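PDB 2HEK: hypothetical protein from Aquifex aeolicus, which is of unknown function but may act as a dGTPase of the HD-domain family, and binds zinc and, far from its likely active site, GDP. Local coordinates for residues L20-S25 with G81-L86; F28-Y33 with N250-L255; V234-K239 with S262-R267. All blocks are in the same frame, centred on the assembly; numbering follows the deposited sequence.

Contact 1 (L20-S25 with G81-L86); sequences LRLIDS and GLLHDL. With GDP (guanosine-5'-diphosphate), chain H.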
# COMPACT_ATOMS: atom_id res chain seq x y z
N LEU A 20 18.45 21.92 -10.69
CA LEU A 20 18.71 22.54 -9.37
C LEU A 20 18.85 24.05 -9.44
O LEU A 20 18.33 24.77 -8.57
CB LEU A 20 19.98 21.96 -8.75
CG LEU A 20 20.25 22.33 -7.29
CD1 LEU A 20 19.25 21.65 -6.37
CD2 LEU A 20 21.67 21.97 -6.89
N ARG A 21 19.54 24.54 -10.46
CA ARG A 21 19.74 25.99 -10.63
C ARG A 21 18.40 26.67 -10.82
O ARG A 21 18.11 27.75 -10.24
CB ARG A 21 20.66 26.26 -11.83
CG ARG A 21 22.15 25.92 -11.62
CD ARG A 21 23.03 26.41 -12.82
NE ARG A 21 23.72 25.31 -13.52
CZ ARG A 21 23.59 25.02 -14.82
NH1 ARG A 21 22.81 25.76 -15.60
NH2 ARG A 21 24.25 23.98 -15.34
N LEU A 22 17.54 26.00 -11.59
CA LEU A 22 16.17 26.50 -11.79
C LEU A 22 15.33 26.40 -10.52
O LEU A 22 14.61 27.34 -10.17
CB LEU A 22 15.51 25.74 -12.96
CG LEU A 22 16.12 26.00 -14.35
CD1 LEU A 22 15.73 24.88 -15.31
CD2 LEU A 22 15.68 27.39 -14.89
N ILE A 23 15.41 25.26 -9.84
CA ILE A 23 14.67 25.10 -8.58
C ILE A 23 15.02 26.17 -7.54
O ILE A 23 14.15 26.70 -6.84
CB ILE A 23 14.90 23.70 -8.02
CG1 ILE A 23 14.16 22.72 -8.90
CG2 ILE A 23 14.43 23.59 -6.57
CD1 ILE A 23 14.66 21.31 -8.75
N ASP A 24 16.30 26.51 -7.46
CA ASP A 24 16.77 27.50 -6.50
C ASP A 24 16.40 28.96 -6.85
O ASP A 24 16.54 29.85 -6.01
CB ASP A 24 18.27 27.32 -6.25
CG ASP A 24 18.57 25.99 -5.53
OD1 ASP A 24 17.77 25.58 -4.67
OD2 ASP A 24 19.60 25.34 -5.85
N SER A 25 15.89 29.22 -8.04
CA SER A 25 15.54 30.63 -8.40
C SER A 25 14.28 31.07 -7.71
O SER A 25 13.43 30.24 -7.34
CB SER A 25 15.39 30.77 -9.91
OG SER A 25 14.22 30.09 -10.35
N GLY A 81 8.89 20.25 -18.60
CA GLY A 81 7.99 19.71 -17.55
C GLY A 81 8.19 20.47 -16.25
O GLY A 81 7.24 20.96 -15.64
N LEU A 82 9.44 20.59 -15.81
CA LEU A 82 9.78 21.33 -14.59
C LEU A 82 9.20 22.77 -14.49
O LEU A 82 8.72 23.19 -13.42
CB LEU A 82 11.30 21.34 -14.41
CG LEU A 82 11.84 21.88 -13.07
CD1 LEU A 82 11.50 20.91 -11.89
CD2 LEU A 82 13.38 22.14 -13.16
N LEU A 83 9.20 23.51 -15.62
CA LEU A 83 8.83 24.93 -15.57
C LEU A 83 7.38 25.18 -15.96
O LEU A 83 6.94 26.32 -16.04
CB LEU A 83 9.78 25.73 -16.47
CG LEU A 83 11.27 25.53 -16.13
CD1 LEU A 83 12.14 26.30 -17.10
CD2 LEU A 83 11.59 25.96 -14.69
N HIS A 84 6.65 24.09 -16.19
CA HIS A 84 5.28 24.16 -16.70
C HIS A 84 4.35 25.03 -15.89
O HIS A 84 3.43 25.61 -16.44
CB HIS A 84 4.68 22.76 -16.80
CG HIS A 84 3.39 22.73 -17.57
ND1 HIS A 84 2.16 22.61 -16.95
CD2 HIS A 84 3.14 22.80 -18.90
CE1 HIS A 84 1.20 22.62 -17.87
NE2 HIS A 84 1.77 22.73 -19.06
N ASP A 85 4.54 25.10 -14.57
CA ASP A 85 3.70 25.87 -13.67
C ASP A 85 4.20 27.29 -13.29
O ASP A 85 3.58 27.96 -12.45
CB ASP A 85 3.53 25.08 -12.35
CG ASP A 85 2.38 24.08 -12.37
OD1 ASP A 85 1.84 23.74 -13.44
OD2 ASP A 85 1.98 23.64 -11.28
N LEU A 86 5.29 27.77 -13.88
CA LEU A 86 5.86 29.06 -13.44
C LEU A 86 4.88 30.22 -13.50
O LEU A 86 4.94 31.15 -12.68
CB LEU A 86 7.11 29.42 -14.23
CG LEU A 86 8.41 28.64 -14.01
CD1 LEU A 86 9.45 29.18 -15.00
CD2 LEU A 86 8.91 28.86 -12.60
PB GDP H . 23.38 20.05 1.78
O1B GDP H . 23.13 19.07 2.91
O2B GDP H . 24.88 20.25 1.62
O3B GDP H . 22.83 19.49 0.48
O3A GDP H . 22.69 21.48 2.13
PA GDP H . 21.26 21.95 1.52
O1A GDP H . 21.28 21.98 0.01
O2A GDP H . 20.81 23.29 2.06
O5' GDP H . 20.27 20.79 2.06
C5' GDP H . 18.89 20.75 1.72
C4' GDP H . 18.57 19.36 1.21
O4' GDP H . 17.15 19.23 1.20
C3' GDP H . 19.07 19.12 -0.22
O3' GDP H . 20.13 18.15 -0.27
C2' GDP H . 17.84 18.65 -0.99
O2' GDP H . 17.89 17.23 -1.15
C1' GDP H . 16.64 19.01 -0.12
N9 GDP H . 15.90 20.23 -0.60
C8 GDP H . 14.59 20.46 -0.40
N7 GDP H . 14.18 21.64 -0.95
C5 GDP H . 15.25 22.19 -1.53
C6 GDP H . 15.54 23.43 -2.30
O6 GDP H . 14.66 24.26 -2.52
N1 GDP H . 16.79 23.63 -2.73
C2 GDP H . 17.81 22.77 -2.50
N2 GDP H . 19.05 23.04 -2.96
N3 GDP H . 17.62 21.61 -1.80
C4 GDP H . 16.40 21.27 -1.30
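Leu-22 and Leu-82 meet through different first torsions. In Leu-22 CG stands beside the backbone N (chi1 -67°), whereas in Leu-82 it lies anti to its N (chi1 -171°), which carries the isobutyl branch across the gap between the two segments. One methyl, Leu-82 CD2, does most of the touching: it rests 4.2 Å from Leu-22 CB and 4.4 Å from Ile-23 CG1, straddling two successive residues of helix 17-23. Beside it Leu-22 CD1 and Leu-83 CD1 approach methyl to methyl at 4.3 Å. These are relaxed van der Waals distances between buried aliphatic groups, and the pairing across the segments is wholly apolar. After helix 74-82 comes a type I turn from Leu-83 to Leu-86. The turn holds His-84 and Asp-85, which match the histidine-aspartate doublet that gives the HD domain its name; Asp-85 is a zinc ligand together with His-54 and Asp-161, and its OD2 also forms a salt bridge with Arg-51. The same junction therefore joins the metal-bearing turn to a helix whose far side reads a nucleotide. There Asp-24 OD1 accepts from guanine N1 of GDP at 2.9 Å (N-H...O 158°) and, weakly, from N2 at 3.3 Å, so that one carboxylate oxygen faces two donors on the Watson-Crick edge of the base. Leu-20 CD1 lies against the exocyclic amine, 3.7 Å from GDP N2. Just beyond, Ser-25 binds back on Leu-22 O twice, through its backbone N and through OG, the latter at 2.8 Å in the carbonyl plane on a lone pair. Ser-25 is also the N-cap of helix 26-29, which carries further GDP-binding residues.

Contact 2 (F28-Y33 with N250-L255); sequences FQRLRY and NNFLRL. With GDP (guanosine-5'-diphosphate), chain H.
Hydrogen bonding between Arg-30 and the carbonyl oxygen of Leu-255 carries the polar half of this contact. The guanidinium takes that oxygen side-on, with two nitrogens on a single acceptor: NH2 reaches Leu-255 O at 2.9 Å, nearly in line with the C=O bond, while NE comes at 3.1 Å from above the carbonyl plane. Both bonds are bent, as expected when one atom is shared by two neighbouring N-H groups. The oxygen lies close to the guanidinium plane, and NH2 has a further acceptor in His-88 O, so the group is fixed in rotation. The chain reaches this far because CG is anti to the backbone N (chi1 175°) and the methylenes run extended to NE.

Van der Waals contacts fill in around this grip. Phe-252 crosses the arginine at about a right angle and sets CE2 over one guanidinium face, 3.9 Å from Arg-30 NH1, with the two planes 40° apart rather than stacked. Arg-30 CD rests 3.9 Å from Leu-253 CD2, and Phe-252 in turn stacks on Phe-108.

Ligand bonds occupy the other side of segment 28-33. Gln-29 NE2 donates to GDP O6 at 2.9 Å, and Arg-32 NH1 gives to the same oxygen at 3.0 Å. Arg-32 NH2 points straight at GDP N7, 3.2 Å away, and Gln-29 OE1 accepts from Arg-32 NH1 in the guanidinium plane, aligning the pair. A bidentate arginine on O6 and N7 is the classic recognition of guanine's Hoogsteen edge, here forming one wall of a GDP pocket.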
# COMPACT_ATOMS: atom_id res chain seq x y z
N PHE A 28 10.76 29.98 -9.17
CA PHE A 28 10.42 28.60 -8.86
C PHE A 28 10.08 28.45 -7.37
O PHE A 28 9.11 27.77 -7.01
CB PHE A 28 11.50 27.60 -9.31
CG PHE A 28 11.04 26.17 -9.32
CD1 PHE A 28 10.53 25.59 -10.49
CD2 PHE A 28 11.10 25.39 -8.17
CE1 PHE A 28 10.07 24.28 -10.50
CE2 PHE A 28 10.67 24.04 -8.18
CZ PHE A 28 10.15 23.49 -9.34
N GLN A 29 10.84 29.10 -6.50
CA GLN A 29 10.55 28.99 -5.06
C GLN A 29 9.16 29.55 -4.69
O GLN A 29 8.50 29.04 -3.79
CB GLN A 29 11.65 29.66 -4.21
CG GLN A 29 12.96 28.94 -4.28
CD GLN A 29 12.98 27.65 -3.44
OE1 GLN A 29 12.39 27.60 -2.38
NE2 GLN A 29 13.67 26.64 -3.92
N ARG A 30 8.70 30.57 -5.42
CA ARG A 30 7.34 31.08 -5.30
C ARG A 30 6.28 29.95 -5.31
O ARG A 30 5.21 30.02 -4.64
CB ARG A 30 7.06 32.03 -6.50
CG ARG A 30 5.62 32.55 -6.57
CD ARG A 30 5.35 33.45 -7.80
NE ARG A 30 3.91 33.57 -7.91
CZ ARG A 30 3.13 32.75 -8.62
NH1 ARG A 30 3.65 31.79 -9.38
NH2 ARG A 30 1.83 32.92 -8.61
N LEU A 31 6.54 28.91 -6.09
CA LEU A 31 5.54 27.87 -6.25
C LEU A 31 5.30 27.13 -4.92
O LEU A 31 4.24 26.58 -4.74
CB LEU A 31 5.94 26.91 -7.35
CG LEU A 31 6.04 27.49 -8.77
CD1 LEU A 31 6.48 26.39 -9.69
CD2 LEU A 31 4.72 28.10 -9.24
N ARG A 32 6.26 27.17 -3.99
CA ARG A 32 6.10 26.59 -2.62
C ARG A 32 4.98 27.31 -1.88
O ARG A 32 4.56 26.83 -0.86
CB ARG A 32 7.35 26.83 -1.77
CG ARG A 32 8.42 25.84 -1.96
CD ARG A 32 9.52 25.98 -0.98
NE ARG A 32 9.89 24.61 -0.65
CZ ARG A 32 11.09 24.11 -0.80
NH1 ARG A 32 12.08 24.90 -1.21
NH2 ARG A 32 11.30 22.85 -0.50
N TYR A 33 4.54 28.47 -2.35
CA TYR A 33 3.56 29.30 -1.60
C TYR A 33 2.21 29.39 -2.34
O TYR A 33 1.38 30.29 -2.08
CB TYR A 33 4.20 30.66 -1.21
CG TYR A 33 5.53 30.39 -0.50
CD1 TYR A 33 5.54 29.91 0.82
CD2 TYR A 33 6.74 30.53 -1.16
CE1 TYR A 33 6.73 29.61 1.49
CE2 TYR A 33 7.97 30.20 -0.49
CZ TYR A 33 7.94 29.74 0.83
OH TYR A 33 9.12 29.39 1.52
N ASN A 250 7.10 41.45 -11.60
CA ASN A 250 7.18 41.32 -10.16
C ASN A 250 5.83 41.45 -9.46
O ASN A 250 5.65 40.92 -8.37
CB ASN A 250 8.17 42.32 -9.57
CG ASN A 250 9.60 42.03 -9.97
OD1 ASN A 250 9.99 40.86 -10.15
ND2 ASN A 250 10.39 43.08 -10.12
N ASN A 251 4.89 42.13 -10.10
CA ASN A 251 3.53 42.24 -9.56
C ASN A 251 2.76 40.93 -9.75
O ASN A 251 1.79 40.67 -9.03
CB ASN A 251 2.76 43.40 -10.19
CG ASN A 251 3.19 44.75 -9.64
OD1 ASN A 251 3.51 44.88 -8.46
ND2 ASN A 251 3.19 45.76 -10.50
N PHE A 252 3.16 40.14 -10.74
CA PHE A 252 2.63 38.79 -10.83
C PHE A 252 3.34 37.91 -9.80
O PHE A 252 2.67 37.26 -9.02
CB PHE A 252 2.78 38.20 -12.24
CG PHE A 252 2.53 36.73 -12.28
CD1 PHE A 252 1.23 36.24 -12.29
CD2 PHE A 252 3.59 35.84 -12.25
CE1 PHE A 252 0.99 34.87 -12.30
CE2 PHE A 252 3.35 34.47 -12.24
CZ PHE A 252 2.06 33.99 -12.27
N LEU A 253 4.67 37.95 -9.76
CA LEU A 253 5.46 37.12 -8.87
C LEU A 253 5.11 37.29 -7.39
O LEU A 253 5.24 36.34 -6.62
CB LEU A 253 6.97 37.26 -9.12
CG LEU A 253 7.50 36.71 -10.47
CD1 LEU A 253 8.97 37.06 -10.63
CD2 LEU A 253 7.31 35.20 -10.65
N ARG A 254 4.63 38.46 -7.00
CA ARG A 254 4.26 38.66 -5.60
C ARG A 254 2.89 38.08 -5.24
O ARG A 254 2.52 38.03 -4.08
CB ARG A 254 4.37 40.14 -5.19
CG ARG A 254 5.84 40.56 -5.05
CD ARG A 254 6.05 41.94 -4.43
NE ARG A 254 5.97 43.06 -5.39
CZ ARG A 254 4.88 43.79 -5.61
NH1 ARG A 254 3.73 43.54 -4.97
NH2 ARG A 254 4.93 44.78 -6.49
N LEU A 255 2.14 37.62 -6.24
CA LEU A 255 0.88 36.96 -5.99
C LEU A 255 1.12 35.52 -5.53
O LEU A 255 1.48 34.66 -6.35
CB LEU A 255 0.03 36.94 -7.26
CG LEU A 255 -0.59 38.23 -7.77
CD1 LEU A 255 -1.19 37.96 -9.13
CD2 LEU A 255 -1.66 38.76 -6.80
PB GDP H . 23.38 20.05 1.78
O1B GDP H . 23.13 19.07 2.91
O2B GDP H . 24.88 20.25 1.62
O3B GDP H . 22.83 19.49 0.48
O3A GDP H . 22.69 21.48 2.13
PA GDP H . 21.26 21.95 1.52
O1A GDP H . 21.28 21.98 0.01
O2A GDP H . 20.81 23.29 2.06
O5' GDP H . 20.27 20.79 2.06
C5' GDP H . 18.89 20.75 1.72
C4' GDP H . 18.57 19.36 1.21
O4' GDP H . 17.15 19.23 1.20
C3' GDP H . 19.07 19.12 -0.22
O3' GDP H . 20.13 18.15 -0.27
C2' GDP H . 17.84 18.65 -0.99
O2' GDP H . 17.89 17.23 -1.15
C1' GDP H . 16.64 19.01 -0.12
N9 GDP H . 15.90 20.23 -0.60
C8 GDP H . 14.59 20.46 -0.40
N7 GDP H . 14.18 21.64 -0.95
C5 GDP H . 15.25 22.19 -1.53
C6 GDP H . 15.54 23.43 -2.30
O6 GDP H . 14.66 24.26 -2.52
N1 GDP H . 16.79 23.63 -2.73
C2 GDP H . 17.81 22.77 -2.50
N2 GDP H . 19.05 23.04 -2.96
N3 GDP H . 17.62 21.61 -1.80
C4 GDP H . 16.40 21.27 -1.30

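Contact 3 (V234-K239 with S262-R267); sequences VEFLKK and SELFKR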
# COMPACT_ATOMS: atom_id res chain seq x y z
N VAL A 234 -13.20 33.61 -6.74
CA VAL A 234 -12.98 34.25 -8.03
C VAL A 234 -13.67 35.64 -8.08
O VAL A 234 -13.11 36.61 -8.61
CB VAL A 234 -13.33 33.29 -9.20
CG1 VAL A 234 -13.41 34.02 -10.50
CG2 VAL A 234 -12.25 32.18 -9.30
N GLU A 235 -14.84 35.75 -7.48
CA GLU A 235 -15.48 37.06 -7.39
C GLU A 235 -14.59 38.06 -6.64
O GLU A 235 -14.40 39.20 -7.11
CB GLU A 235 -16.85 36.94 -6.71
CG GLU A 235 -17.87 36.29 -7.62
CD GLU A 235 -19.19 36.00 -6.95
OE1 GLU A 235 -19.45 36.53 -5.86
OE2 GLU A 235 -19.99 35.24 -7.55
N PHE A 236 -14.02 37.62 -5.51
CA PHE A 236 -13.10 38.45 -4.75
C PHE A 236 -11.84 38.78 -5.54
O PHE A 236 -11.46 39.95 -5.63
CB PHE A 236 -12.73 37.81 -3.42
CG PHE A 236 -11.51 38.44 -2.77
CD1 PHE A 236 -11.54 39.77 -2.35
CD2 PHE A 236 -10.35 37.70 -2.57
CE1 PHE A 236 -10.43 40.36 -1.77
CE2 PHE A 236 -9.25 38.27 -1.97
CZ PHE A 236 -9.28 39.61 -1.57
N LEU A 237 -11.20 37.77 -6.12
CA LEU A 237 -9.94 37.98 -6.84
C LEU A 237 -10.07 39.06 -7.92
O LEU A 237 -9.15 39.85 -8.11
CB LEU A 237 -9.37 36.67 -7.41
CG LEU A 237 -8.00 36.81 -8.10
CD1 LEU A 237 -6.92 37.46 -7.22
CD2 LEU A 237 -7.50 35.47 -8.63
N LYS A 238 -11.23 39.09 -8.58
CA LYS A 238 -11.55 40.12 -9.58
C LYS A 238 -11.57 41.55 -9.01
O LYS A 238 -11.07 42.47 -9.65
CB LYS A 238 -12.88 39.80 -10.26
CG LYS A 238 -12.76 38.81 -11.39
CD LYS A 238 -14.12 38.32 -11.84
CE LYS A 238 -14.01 37.03 -12.66
NZ LYS A 238 -15.32 36.29 -12.79
N LYS A 239 -12.15 41.72 -7.83
CA LYS A 239 -12.13 43.01 -7.14
C LYS A 239 -10.71 43.42 -6.78
O LYS A 239 -10.32 44.57 -6.96
CB LYS A 239 -13.00 42.97 -5.88
CG LYS A 239 -14.47 42.70 -6.15
CD LYS A 239 -15.36 43.08 -4.97
CE LYS A 239 -15.24 42.10 -3.81
NZ LYS A 239 -15.83 42.67 -2.56
N SER A 262 -4.21 37.57 2.93
CA SER A 262 -3.93 38.71 3.80
C SER A 262 -4.77 39.92 3.40
O SER A 262 -5.35 40.59 4.25
CB SER A 262 -2.45 39.09 3.79
OG SER A 262 -2.14 39.92 2.68
N GLU A 263 -4.81 40.19 2.09
CA GLU A 263 -5.59 41.28 1.53
C GLU A 263 -7.06 41.18 1.93
O GLU A 263 -7.78 42.18 1.96
CB GLU A 263 -5.46 41.28 0.01
CG GLU A 263 -4.12 41.78 -0.53
CD GLU A 263 -3.93 43.28 -0.33
OE1 GLU A 263 -4.12 44.04 -1.30
OE2 GLU A 263 -3.58 43.70 0.80
N LEU A 264 -7.49 39.96 2.24
CA LEU A 264 -8.87 39.65 2.55
C LEU A 264 -9.11 39.72 4.04
O LEU A 264 -10.01 40.43 4.50
CB LEU A 264 -9.17 38.23 2.04
CG LEU A 264 -10.57 37.63 2.04
CD1 LEU A 264 -11.46 38.37 1.08
CD2 LEU A 264 -10.48 36.18 1.63
N PHE A 265 -8.27 39.01 4.79
CA PHE A 265 -8.31 38.90 6.26
C PHE A 265 -8.22 40.24 6.98
O PHE A 265 -8.58 40.34 8.16
CB PHE A 265 -7.16 38.01 6.76
CG PHE A 265 -7.27 37.65 8.21
CD1 PHE A 265 -7.94 36.51 8.61
CD2 PHE A 265 -6.68 38.46 9.19
CE1 PHE A 265 -8.04 36.18 9.95
CE2 PHE A 265 -6.78 38.13 10.52
CZ PHE A 265 -7.45 36.99 10.91
N LYS A 266 -7.74 41.27 6.28
CA LYS A 266 -7.39 42.56 6.88
C LYS A 266 -8.35 43.69 6.53
O LYS A 266 -8.81 44.43 7.42
CB LYS A 266 -5.95 42.95 6.53
CG LYS A 266 -4.90 42.29 7.43
CD LYS A 266 -3.51 42.26 6.79
CE LYS A 266 -2.48 41.62 7.73
NZ LYS A 266 -2.77 40.19 8.03
N ARG A 267 -8.65 43.85 5.25
CA ARG A 267 -9.49 44.94 4.78
C ARG A 267 -10.98 44.74 5.14
O ARG A 267 -11.54 43.66 4.93
CB ARG A 267 -9.30 45.18 3.28
CG ARG A 267 -7.86 45.54 2.91
CD ARG A 267 -7.69 45.70 1.40
NE ARG A 267 -6.36 46.18 1.04
CZ ARG A 267 -5.88 46.23 -0.21
NH1 ARG A 267 -6.61 45.82 -1.24
NH2 ARG A 267 -4.64 46.69 -0.42
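Phe-236 lays one face of its ring on a methyl of Leu-264, and the pair illustrates how a CH-pi contact can sit at the meeting of two helices. From helix 224-240, CB still stands back, 4.7 Å from Leu-264 CD1. CG, anti to the backbone N (chi1 165°), is the first atom to touch, 3.9 Å from that methyl. Along one side of the ring CD1 lies at 3.7 Å, and CE1 at 3.6 Å, from Leu-264 CD1. On the other, CD2 and CE2 lie over the same methyl, CE2 also touching Leu-264 CB. At the tip CZ is as close to the methyl and also meets Leu-264 CB at 3.9 Å. Leu-264 CD1 thus sits almost exactly over the centre of the Phe-236 ring, 3.5 Å from its centroid and only 6° off the normal.

Phe-270 meets the same ring edge-to-face, and helix 271-278 packs on Leu-264 through Phe-274 and Phe-278, so the pair belongs to a larger aromatic cluster in the HD-associated region. Were Phe-236 cut back to alanine, Leu-264 CD1 would probably face a gap and Phe-270 would lose its aromatic mate.

On the more exposed side of segment 262-267 the character changes. Glu-263 turns its carboxylate away from the phenylalanine and forms a salt bridge with Arg-267, OE1 to NH2 at 2.8 Å, its carboxyl carbon lying over the guanidinium face. Charge is thus paired within one segment, and the contact between the segments rests mainly on dispersion, with the weak polarity of a C-H set against a pi face.

In the fold
Contacts 1 and 2 form one unit around GDP: their centres are 12 Å apart, consecutive helices 17-23 and 26-29 supply their first segments, and Ile-23 O probably bonds Gln-29 NE2 at 3.0 Å. Together they read the Watson-Crick and Hoogsteen edges of the base. Zinc is close by: Asp-85 of contact 1 is a ligand, and the side chains of Leu-83 and Arg-30 are about 11 and 12 Å from the ion. Contact 3 lies apart, centre to centre 28 Å from contact 1 and 17 Å from contact 2, but helix 250-253 falls in the chain between its two helices. The side chain of Leu-264 is about 12 Å from that of His-282 in a second GDP site.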